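Local coordinates for protein lipolytic enzyme, G-D-S-L family (Bacteroides thetaiotaomicron, PDB 7BR2) that metabolizes the drug diltiazem as a gut microbial serine esterase of the SGNH (GDSL) hydrolase superfamily, at residues F38-Y43 / M50-F55; M67-D72 / F377-L382; E142-K147 / E190-D195. All blocks are in the same frame, centred on the assembly; numbering follows the deposited sequence.

Contact 1 (F38-Y43 / M50-F55)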
loop_
_atom_site.group_PDB
_atom_site.type_symbol
_atom_site.label_atom_id
_atom_site.label_comp_id
_atom_site.label_asym_id
_atom_site.label_seq_id
_atom_site.Cartn_x
_atom_site.Cartn_y
_atom_site.Cartn_z
ATOM N N PHE A 38 -1.540 -2.783 -0.359
ATOM C CA PHE A 38 -0.487 -3.098 -1.324
ATOM C C PHE A 38 0.824 -3.433 -0.610
ATOM O O PHE A 38 1.565 -4.335 -1.030
ATOM C CB PHE A 38 -0.316 -1.910 -2.277
ATOM C CG PHE A 38 -1.528 -1.642 -3.156
ATOM C CD1 PHE A 38 -2.473 -2.634 -3.396
ATOM C CD2 PHE A 38 -1.711 -0.393 -3.747
ATOM C CE1 PHE A 38 -3.571 -2.390 -4.205
ATOM C CE2 PHE A 38 -2.820 -0.136 -4.550
ATOM C CZ PHE A 38 -3.745 -1.139 -4.789
ATOM N N ILE A 39 1.107 -2.737 0.494
ATOM C CA ILE A 39 2.297 -3.040 1.294
ATOM C C ILE A 39 2.200 -4.439 1.905
ATOM O O ILE A 39 3.161 -5.232 1.870
ATOM C CB ILE A 39 2.498 -1.970 2.379
ATOM C CG1 ILE A 39 2.862 -0.613 1.768
ATOM C CG2 ILE A 39 3.579 -2.403 3.348
ATOM C CD1 ILE A 39 2.785 0.566 2.783
ATOM N N TRP A 40 1.044 -4.760 2.498
ATOM C CA TRP A 40 0.852 -6.107 3.023
ATOM C C TRP A 40 0.991 -7.138 1.909
ATOM O O TRP A 40 1.597 -8.192 2.114
ATOM C CB TRP A 40 -0.507 -6.223 3.720
ATOM C CG TRP A 40 -0.614 -7.375 4.702
ATOM C CD1 TRP A 40 0.334 -8.327 4.969
ATOM C CD2 TRP A 40 -1.740 -7.689 5.539
ATOM N NE1 TRP A 40 -0.134 -9.208 5.911
ATOM C CE2 TRP A 40 -1.402 -8.841 6.280
ATOM C CE3 TRP A 40 -3.004 -7.107 5.731
ATOM C CZ2 TRP A 40 -2.284 -9.424 7.203
ATOM C CZ3 TRP A 40 -3.879 -7.686 6.646
ATOM C CH2 TRP A 40 -3.514 -8.835 7.368
ATOM N N LEU A 41 0.453 -6.841 0.718
ATOM C CA LEU A 41 0.594 -7.751 -0.417
ATOM C C LEU A 41 2.065 -8.028 -0.727
ATOM O O LEU A 41 2.453 -9.165 -1.041
ATOM C CB LEU A 41 -0.109 -7.153 -1.639
ATOM C CG LEU A 41 -0.106 -7.978 -2.927
ATOM C CD1 LEU A 41 -0.741 -9.323 -2.667
ATOM C CD2 LEU A 41 -0.868 -7.230 -4.042
ATOM N N TYR A 42 2.897 -6.993 -0.658
ATOM C CA TYR A 42 4.327 -7.215 -0.823
ATOM C C TYR A 42 4.849 -8.203 0.215
ATOM O O TYR A 42 5.549 -9.164 -0.120
ATOM C CB TYR A 42 5.094 -5.901 -0.724
ATOM C CG TYR A 42 6.577 -6.080 -0.927
ATOM C CD1 TYR A 42 7.127 -6.054 -2.200
ATOM C CD2 TYR A 42 7.432 -6.272 0.157
ATOM C CE1 TYR A 42 8.490 -6.214 -2.392
ATOM C CE2 TYR A 42 8.794 -6.428 -0.026
ATOM C CZ TYR A 42 9.316 -6.399 -1.303
ATOM O OH TYR A 42 10.662 -6.555 -1.501
ATOM N N TYR A 43 4.526 -7.978 1.491
ATOM C CA TYR A 43 5.054 -8.893 2.507
ATOM C C TYR A 43 4.483 -10.302 2.356
ATOM O O TYR A 43 5.175 -11.280 2.649
ATOM C CB TYR A 43 4.749 -8.376 3.914
ATOM C CG TYR A 43 5.703 -7.320 4.398
ATOM C CD1 TYR A 43 5.565 -5.994 4.013
ATOM C CD2 TYR A 43 6.765 -7.654 5.229
ATOM C CE1 TYR A 43 6.455 -5.028 4.459
ATOM C CE2 TYR A 43 7.657 -6.707 5.672
ATOM C CZ TYR A 43 7.502 -5.394 5.287
ATOM O OH TYR A 43 8.395 -4.448 5.750
ATOM N N MET A 50 6.870 -15.353 6.674
ATOM C CA MET A 50 7.028 -14.354 7.728
ATOM C C MET A 50 5.700 -13.623 7.917
ATOM O O MET A 50 5.538 -12.480 7.469
ATOM C CB MET A 50 8.151 -13.377 7.383
ATOM C CG MET A 50 8.618 -12.559 8.551
ATOM S SD MET A 50 9.682 -11.193 8.063
ATOM C CE MET A 50 8.578 -10.234 7.043
ATOM N N PRO A 51 4.718 -14.259 8.566
ATOM C CA PRO A 51 3.391 -13.633 8.662
ATOM C C PRO A 51 3.425 -12.372 9.506
ATOM O O PRO A 51 4.065 -12.317 10.559
ATOM C CB PRO A 51 2.520 -14.714 9.315
ATOM C CG PRO A 51 3.471 -15.588 10.031
ATOM C CD PRO A 51 4.745 -15.585 9.207
ATOM N N ILE A 52 2.727 -11.353 9.016
ATOM C CA ILE A 52 2.524 -10.103 9.717
ATOM C C ILE A 52 1.043 -9.752 9.608
ATOM O O ILE A 52 0.278 -10.419 8.906
ATOM C CB ILE A 52 3.387 -8.963 9.136
ATOM C CG1 ILE A 52 2.909 -8.626 7.717
ATOM C CG2 ILE A 52 4.853 -9.383 9.094
ATOM C CD1 ILE A 52 3.366 -7.290 7.233
ATOM N N ARG A 53 0.664 -8.645 10.246
ATOM C CA ARG A 53 -0.695 -8.124 10.175
ATOM C C ARG A 53 -0.623 -6.619 10.001
ATOM O O ARG A 53 0.070 -5.941 10.758
ATOM C CB ARG A 53 -1.515 -8.469 11.422
ATOM C CG ARG A 53 -2.212 -9.799 11.308
ATOM C CD ARG A 53 -2.811 -10.265 12.633
ATOM N NE ARG A 53 -3.288 -11.635 12.491
ATOM C CZ ARG A 53 -4.469 -11.954 11.973
ATOM N NH1 ARG A 53 -5.299 -10.998 11.554
ATOM N NH2 ARG A 53 -4.811 -13.225 11.860
ATOM N N VAL A 54 -1.294 -6.124 8.965
ATOM C CA VAL A 54 -1.446 -4.703 8.696
ATOM C C VAL A 54 -2.882 -4.289 9.013
ATOM O O VAL A 54 -3.826 -5.049 8.767
ATOM C CB VAL A 54 -1.068 -4.405 7.236
ATOM C CG1 VAL A 54 -1.302 -2.942 6.885
ATOM C CG2 VAL A 54 0.389 -4.789 7.027
ATOM N N PHE A 55 -3.042 -3.088 9.570
ATOM C CA PHE A 55 -4.342 -2.547 9.952
ATOM C C PHE A 55 -4.533 -1.192 9.300
ATOM O O PHE A 55 -3.658 -0.320 9.381
ATOM C CB PHE A 55 -4.469 -2.403 11.478
ATOM C CG PHE A 55 -4.397 -3.710 12.216
ATOM C CD1 PHE A 55 -3.162 -4.284 12.524
ATOM C CD2 PHE A 55 -5.554 -4.374 12.601
ATOM C CE1 PHE A 55 -3.085 -5.497 13.201
ATOM C CE2 PHE A 55 -5.486 -5.584 13.286
ATOM C CZ PHE A 55 -4.246 -6.145 13.585
#
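Trp40 of helix 35-46 lies flat along Ile52, Arg53 and Val54, in the approach to and the start of strand 53-58. This is the second half of a β-α-β crossover in the parallel α/β sheet of an SGNH hydrolase, which runs from strand 21-26 through helix 35-46 and returns beside it as strand 53-58. The tight part is the indole. Val54 faces the helix, and its CG2 sits over the five-membered ring, 4.0 Å from the centroid and 27° off the normal, a CH-pi contact. On the same face the backbone runs under the six-membered ring, with Arg53 CA 3.6 Å from Trp40 CZ2. A broad aromatic plate suits this place because it can cover a compact, beta-branched valine and the neighbouring backbone together. Its torsion (chi1 -159°, CG roughly anti to the backbone N) swings the ring out towards the strand. The indole nitrogen donates to Tyr435 OH, so burial does not strand it.

One helical turn on, packing turns to single methyl groups. Ile52 reaches over the face of the Tyr43 ring with CD1, 4.1 Å from its centroid, while its CG1 packs beside Trp40 CD1 and NE1, 3.6 Å from NE1. Tyr43 OH is held by Gln224 and Phe16 N. Towards solvent the contact thins: the Arg53 side chain sets off away from the helix and its guanidinium forms a salt bridge with Asp428. Across the contact, partly exposed Met50 meets the Tyr43 ring, flexible enough to bend back at chi3 (62°) until its CE meets Tyr43 CD2 at the ring edge, 3.6 Å away.

Contact 2 (M67-D72 / F377-L382); sequences MNKRLD and FQQKGL
Gln378 and Gln379 turn their two flat carboxamides so that both oxygens meet the ammonium group of Lys69. Neither is approached squarely. Lys69 NZ stands 3.1 Å from Gln378 OE1, at a wide C=O...N angle (151°) and 26° out of the amide plane. Against Gln379 it comes in from above the plane, 35° out of it, at 2.9 Å from OE1. The far corner of the second amide is held as well, since Gln379 NE2 donates to Phe374 O, helping to fix its orientation.

Gln378 stretches straight out beyond CG, whereas Gln379 folds at its second torsion, bringing its oxygen alongside its neighbour's. Lys69 bends at its third torsion, and its CD also lies 3.7 Å from Gln378 OE1. Lysine suits such a bridge: it is long enough to span backbones whose nearest CA atoms are 9.1 Å apart, and it has several N-H groups to share. Glutamine offers a neutral acceptor on a flexible arm, so the link is polar, without a salt bridge.

The bridge lies at the surface, joining helix 64-75, which packs through Met67 and Leu71 on strand 21-26 and helix 102-125, to the turn after helix 344-377. There Gly381, with positive phi, is the C-prime residue of the helix-ending Schellman motif (Leu382 N to Phe377 O, Gly381 N to Gln378 O), and Phe377 and Leu382 pack on helix 388-397.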
loop_
_atom_site.group_PDB
_atom_site.type_symbol
_atom_site.label_atom_id
_atom_site.label_comp_id
_atom_site.label_asym_id
_atom_site.label_seq_id
_atom_site.Cartn_x
_atom_site.Cartn_y
_atom_site.Cartn_z
ATOM N N MET A 67 -7.885 12.039 15.149
ATOM C CA MET A 67 -6.960 10.940 15.376
ATOM C C MET A 67 -6.588 10.825 16.853
ATOM O O MET A 67 -6.579 9.718 17.427
ATOM C CB MET A 67 -5.739 11.159 14.490
ATOM C CG MET A 67 -6.075 11.067 13.006
ATOM S SD MET A 67 -4.616 11.358 11.966
ATOM C CE MET A 67 -5.327 11.756 10.378
ATOM N N ASN A 68 -6.320 11.970 17.498
ATOM C CA ASN A 68 -6.003 11.968 18.920
ATOM C C ASN A 68 -7.184 11.491 19.756
ATOM O O ASN A 68 -6.994 10.750 20.727
ATOM C CB ASN A 68 -5.575 13.365 19.377
ATOM C CG ASN A 68 -5.241 13.409 20.860
ATOM O OD1 ASN A 68 -4.239 12.840 21.294
ATOM N ND2 ASN A 68 -6.103 14.044 21.651
ATOM N N LYS A 69 -8.405 11.962 19.439
ATOM C CA LYS A 69 -9.600 11.513 20.166
ATOM C C LYS A 69 -9.736 9.995 20.156
ATOM O O LYS A 69 -10.219 9.404 21.130
ATOM C CB LYS A 69 -10.892 12.079 19.560
ATOM C CG LYS A 69 -11.271 13.512 19.789
ATOM C CD LYS A 69 -12.688 13.719 19.198
ATOM C CE LYS A 69 -12.825 12.966 17.881
ATOM N NZ LYS A 69 -14.194 12.501 17.524
ATOM N N ARG A 70 -9.370 9.349 19.043
ATOM C CA ARG A 70 -9.663 7.920 18.894
ATOM C C ARG A 70 -8.460 7.002 19.120
ATOM O O ARG A 70 -8.578 5.796 18.894
ATOM C CB ARG A 70 -10.270 7.633 17.520
ATOM C CG ARG A 70 -9.359 7.887 16.345
ATOM C CD ARG A 70 -10.083 7.510 15.050
ATOM N NE ARG A 70 -9.480 8.106 13.856
ATOM C CZ ARG A 70 -8.624 7.481 13.055
ATOM N NH1 ARG A 70 -8.259 6.225 13.319
ATOM N NH2 ARG A 70 -8.142 8.107 11.984
ATOM N N LEU A 71 -7.309 7.537 19.541
ATOM C CA LEU A 71 -6.162 6.667 19.841
ATOM C C LEU A 71 -6.506 5.483 20.767
ATOM O O LEU A 71 -6.144 4.338 20.472
ATOM C CB LEU A 71 -5.027 7.482 20.459
ATOM C CG LEU A 71 -4.218 8.374 19.524
ATOM C CD1 LEU A 71 -3.098 9.067 20.299
ATOM C CD2 LEU A 71 -3.686 7.577 18.362
ATOM N N ASP A 72 -7.173 5.728 21.902
ATOM C CA ASP A 72 -7.412 4.634 22.850
ATOM C C ASP A 72 -8.313 3.549 22.253
ATOM O O ASP A 72 -7.992 2.353 22.317
ATOM C CB ASP A 72 -8.045 5.150 24.149
ATOM C CG ASP A 72 -7.058 5.813 25.089
ATOM O OD1 ASP A 72 -5.918 5.329 25.218
ATOM O OD2 ASP A 72 -7.443 6.809 25.738
ATOM N N PHE A 377 -20.967 8.881 17.550
ATOM C CA PHE A 377 -21.439 8.436 18.864
ATOM C C PHE A 377 -20.599 8.982 20.011
ATOM O O PHE A 377 -21.144 9.245 21.086
ATOM C CB PHE A 377 -21.491 6.906 18.930
ATOM C CG PHE A 377 -22.673 6.332 18.233
ATOM C CD1 PHE A 377 -23.951 6.649 18.665
ATOM C CD2 PHE A 377 -22.525 5.488 17.144
ATOM C CE1 PHE A 377 -25.066 6.150 18.016
ATOM C CE2 PHE A 377 -23.642 4.973 16.491
ATOM C CZ PHE A 377 -24.914 5.306 16.930
ATOM N N GLN A 378 -19.293 9.177 19.805
ATOM C CA GLN A 378 -18.441 9.698 20.873
ATOM C C GLN A 378 -18.920 11.061 21.358
ATOM O O GLN A 378 -18.947 11.332 22.562
ATOM C CB GLN A 378 -16.997 9.797 20.394
ATOM C CG GLN A 378 -16.021 10.167 21.497
ATOM C CD GLN A 378 -14.573 10.152 21.028
ATOM O OE1 GLN A 378 -14.283 10.444 19.873
ATOM N NE2 GLN A 378 -13.657 9.789 21.930
ATOM N N GLN A 379 -19.295 11.943 20.436
ATOM C CA GLN A 379 -19.743 13.266 20.843
ATOM C C GLN A 379 -21.081 13.209 21.568
ATOM O O GLN A 379 -21.427 14.159 22.286
ATOM C CB GLN A 379 -19.838 14.172 19.622
ATOM C CG GLN A 379 -18.492 14.588 18.963
ATOM C CD GLN A 379 -17.578 13.408 18.555
ATOM O OE1 GLN A 379 -16.471 13.236 19.114
ATOM N NE2 GLN A 379 -18.069 12.557 17.635
ATOM N N LYS A 380 -21.824 12.108 21.432
ATOM C CA LYS A 380 -23.091 11.933 22.126
ATOM C C LYS A 380 -22.954 11.131 23.403
ATOM O O LYS A 380 -23.976 10.782 24.010
ATOM C CB LYS A 380 -24.128 11.275 21.214
ATOM C CG LYS A 380 -24.370 12.043 19.924
ATOM C CD LYS A 380 -25.196 13.295 20.240
ATOM C CE LYS A 380 -25.744 13.936 18.974
ATOM N NZ LYS A 380 -24.750 14.909 18.425
ATOM N N GLY A 381 -21.727 10.911 23.876
ATOM C CA GLY A 381 -21.534 10.127 25.087
ATOM C C GLY A 381 -21.939 8.679 24.936
ATOM O O GLY A 381 -22.328 8.037 25.921
ATOM N N LEU A 382 -21.847 8.136 23.719
ATOM C CA LEU A 382 -22.317 6.785 23.452
ATOM C C LEU A 382 -21.256 5.951 22.739
ATOM O O LEU A 382 -21.585 4.944 22.109
ATOM C CB LEU A 382 -23.610 6.832 22.634
ATOM C CG LEU A 382 -24.822 7.304 23.444
ATOM C CD1 LEU A 382 -25.961 7.732 22.549
ATOM C CD2 LEU A 382 -25.260 6.190 24.387
#

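Contact 3 (E142-K147 / E190-D195); sequences ETAQIK and ELQQKD
Gln192 gives the most surface to this contact: its carboxamide projects from helix 181-194 across to Thr143 and Ala144 in the loop that follows strand 131-136. The chain is extended beyond CG, with chi1 at -96°, away from the usual staggered positions, and this sets the amide against the loop backbone. The oxygen, OE1, accepts from the hydroxyl of Thr143. The modelled OG1 to OE1 separation is 2.5 Å, shorter than a normal hydrogen bond, so the exact length is doubtful at this resolution. Thr143 crosses the glutamine at about a right angle, and its chi1 of 64° places OG1, rather than CG2, on the side where Gln192 lies.

Ala144 lies beside the nitrogen end of the same amide. Its CB is modelled 3.1 Å from Gln192 NE2, a close approach whose value should not be pressed, and its CA lies 3.5 Å from Gln192 CD. A small methyl suits this spot, because the amide lies right against the backbone. The backbone N of Ala144 and Gln192 NE2 are 3.4 Å apart, and as both are donors they form no bond. That backbone N instead goes to Asp141 OD1, which also accepts from the N of Thr143, an Asx turn that shapes the loop.

The two ends of the amide are thus told apart. NE2 donates to Phe198 O, with a weak bond to Asp141 OD2, while OE1 looks to the threonine. Thr143 OG1 is also paired with Gln189 OE1. As modelled, two amide oxygens would compete for the single hydrogen of this hydroxyl, unless the Gln189 amide is in fact turned the other way, so that its nitrogen donates to OG1.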
loop_
_atom_site.group_PDB
_atom_site.type_symbol
_atom_site.label_atom_id
_atom_site.label_comp_id
_atom_site.label_asym_id
_atom_site.label_seq_id
_atom_site.Cartn_x
_atom_site.Cartn_y
_atom_site.Cartn_z
ATOM N N GLU A 142 -0.968 20.745 -6.685
ATOM C CA GLU A 142 -1.288 22.105 -7.103
ATOM C C GLU A 142 -0.994 22.385 -8.572
ATOM O O GLU A 142 -1.539 23.344 -9.124
ATOM C CB GLU A 142 -0.475 23.086 -6.254
ATOM C CG GLU A 142 -0.792 23.080 -4.776
ATOM C CD GLU A 142 0.164 23.959 -3.972
ATOM O OE1 GLU A 142 1.106 24.529 -4.568
ATOM O OE2 GLU A 142 -0.091 24.171 -2.771
ATOM N N THR A 143 -0.190 21.545 -9.230
ATOM C CA THR A 143 0.325 21.846 -10.558
ATOM C C THR A 143 -0.395 21.107 -11.684
ATOM O O THR A 143 -0.312 21.538 -12.839
ATOM C CB THR A 143 1.834 21.552 -10.601
ATOM O OG1 THR A 143 2.081 20.153 -10.392
ATOM C CG2 THR A 143 2.543 22.326 -9.505
ATOM N N ALA A 144 -1.105 20.024 -11.384
ATOM C CA ALA A 144 -1.803 19.264 -12.412
ATOM C C ALA A 144 -2.902 20.107 -13.051
ATOM O O ALA A 144 -3.496 20.970 -12.400
ATOM C CB ALA A 144 -2.383 17.997 -11.800
ATOM N N GLN A 145 -3.119 19.924 -14.355
ATOM C CA GLN A 145 -4.209 20.620 -15.043
ATOM C C GLN A 145 -5.428 19.707 -15.174
ATOM O O GLN A 145 -5.566 18.934 -16.133
ATOM C CB GLN A 145 -3.750 21.173 -16.374
ATOM C CG GLN A 145 -2.696 22.234 -16.129
ATOM C CD GLN A 145 -2.499 23.163 -17.295
ATOM O OE1 GLN A 145 -3.105 22.987 -18.355
ATOM N NE2 GLN A 145 -1.578 24.116 -17.137
ATOM N N ILE A 146 -6.323 19.804 -14.194
ATOM C CA ILE A 146 -7.564 19.032 -14.149
ATOM C C ILE A 146 -8.728 19.930 -14.541
ATOM O O ILE A 146 -8.827 21.089 -14.098
ATOM C CB ILE A 146 -7.829 18.394 -12.772
ATOM C CG1 ILE A 146 -6.903 17.209 -12.463
ATOM C CG2 ILE A 146 -9.225 17.817 -12.718
ATOM C CD1 ILE A 146 -5.480 17.435 -12.538
ATOM N N LYS A 147 -9.588 19.410 -15.416
ATOM C CA LYS A 147 -10.722 20.168 -15.922
ATOM C C LYS A 147 -11.751 20.416 -14.834
ATOM O O LYS A 147 -12.187 19.479 -14.146
ATOM C CB LYS A 147 -11.391 19.378 -17.053
ATOM C CG LYS A 147 -12.603 20.077 -17.663
ATOM C CD LYS A 147 -13.318 19.154 -18.654
ATOM C CE LYS A 147 -14.535 19.827 -19.262
ATOM N NZ LYS A 147 -15.512 20.060 -18.173
ATOM N N GLU A 190 7.288 15.345 -13.055
ATOM C CA GLU A 190 7.927 14.604 -14.128
ATOM C C GLU A 190 6.905 14.067 -15.127
ATOM O O GLU A 190 7.124 14.135 -16.342
ATOM C CB GLU A 190 8.780 13.505 -13.496
ATOM C CG GLU A 190 9.668 12.721 -14.429
ATOM C CD GLU A 190 10.376 11.594 -13.692
ATOM O OE1 GLU A 190 10.177 11.498 -12.454
ATOM O OE2 GLU A 190 11.123 10.821 -14.338
ATOM N N LEU A 191 5.779 13.541 -14.647
ATOM C CA LEU A 191 4.778 13.044 -15.580
ATOM C C LEU A 191 3.842 14.132 -16.082
ATOM O O LEU A 191 3.175 13.935 -17.109
ATOM C CB LEU A 191 3.959 11.910 -14.960
ATOM C CG LEU A 191 4.778 10.636 -14.708
ATOM C CD1 LEU A 191 3.923 9.547 -14.078
ATOM C CD2 LEU A 191 5.505 10.127 -15.981
ATOM N N GLN A 192 3.763 15.270 -15.387
ATOM C CA GLN A 192 2.981 16.369 -15.921
ATOM C C GLN A 192 3.685 16.995 -17.109
ATOM O O GLN A 192 3.028 17.605 -17.960
ATOM C CB GLN A 192 2.718 17.391 -14.819
ATOM C CG GLN A 192 1.384 17.198 -14.151
ATOM C CD GLN A 192 1.360 17.749 -12.742
ATOM O OE1 GLN A 192 2.084 18.689 -12.409
ATOM N NE2 GLN A 192 0.559 17.131 -11.889
ATOM N N GLN A 193 5.006 16.833 -17.191
ATOM C CA GLN A 193 5.698 17.220 -18.415
ATOM C C GLN A 193 5.122 16.479 -19.618
ATOM O O GLN A 193 4.937 17.068 -20.688
ATOM C CB GLN A 193 7.197 16.968 -18.293
ATOM C CG GLN A 193 7.965 18.066 -17.593
ATOM C CD GLN A 193 9.339 17.596 -17.181
ATOM O OE1 GLN A 193 9.681 16.428 -17.371
ATOM N NE2 GLN A 193 10.150 18.508 -16.635
ATOM N N LYS A 194 4.820 15.185 -19.454
ATOM C CA LYS A 194 4.320 14.386 -20.565
ATOM C C LYS A 194 2.842 14.616 -20.833
ATOM O O LYS A 194 2.391 14.474 -21.976
ATOM C CB LYS A 194 4.502 12.901 -20.251
ATOM C CG LYS A 194 5.926 12.442 -20.053
ATOM C CD LYS A 194 5.935 10.944 -19.758
ATOM C CE LYS A 194 7.351 10.380 -19.737
ATOM N NZ LYS A 194 7.406 8.963 -19.271
ATOM N N ASP A 195 2.068 14.933 -19.800
ATOM C CA ASP A 195 0.669 15.278 -19.992
ATOM C C ASP A 195 0.274 16.199 -18.840
ATOM O O ASP A 195 0.335 15.778 -17.678
ATOM C CB ASP A 195 -0.194 14.016 -20.086
ATOM C CG ASP A 195 -1.645 14.314 -20.400
ATOM O OD1 ASP A 195 -2.067 15.477 -20.237
ATOM O OD2 ASP A 195 -2.349 13.394 -20.874
#

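From the N terminus, contact 1 comes first: it closes a short connection of six residues, bringing helix 35-46 against strand 53-58, the edge strand of the parallel sheet, in a buried place. The chain then leaves that strand for helix 64-75, where contact 2 opens; it closes some 300 residues later, after helix 344-377. Contact 3 opens and closes within that long excursion, tying the loop after strand 131-136 to the end of helix 181-194. Contact 1 is therefore in series with both others, and none cross. Their centres lie 28 to 39 Å apart, so they join separate places: the sheet's edge strand, its outer loops, and the later helical part.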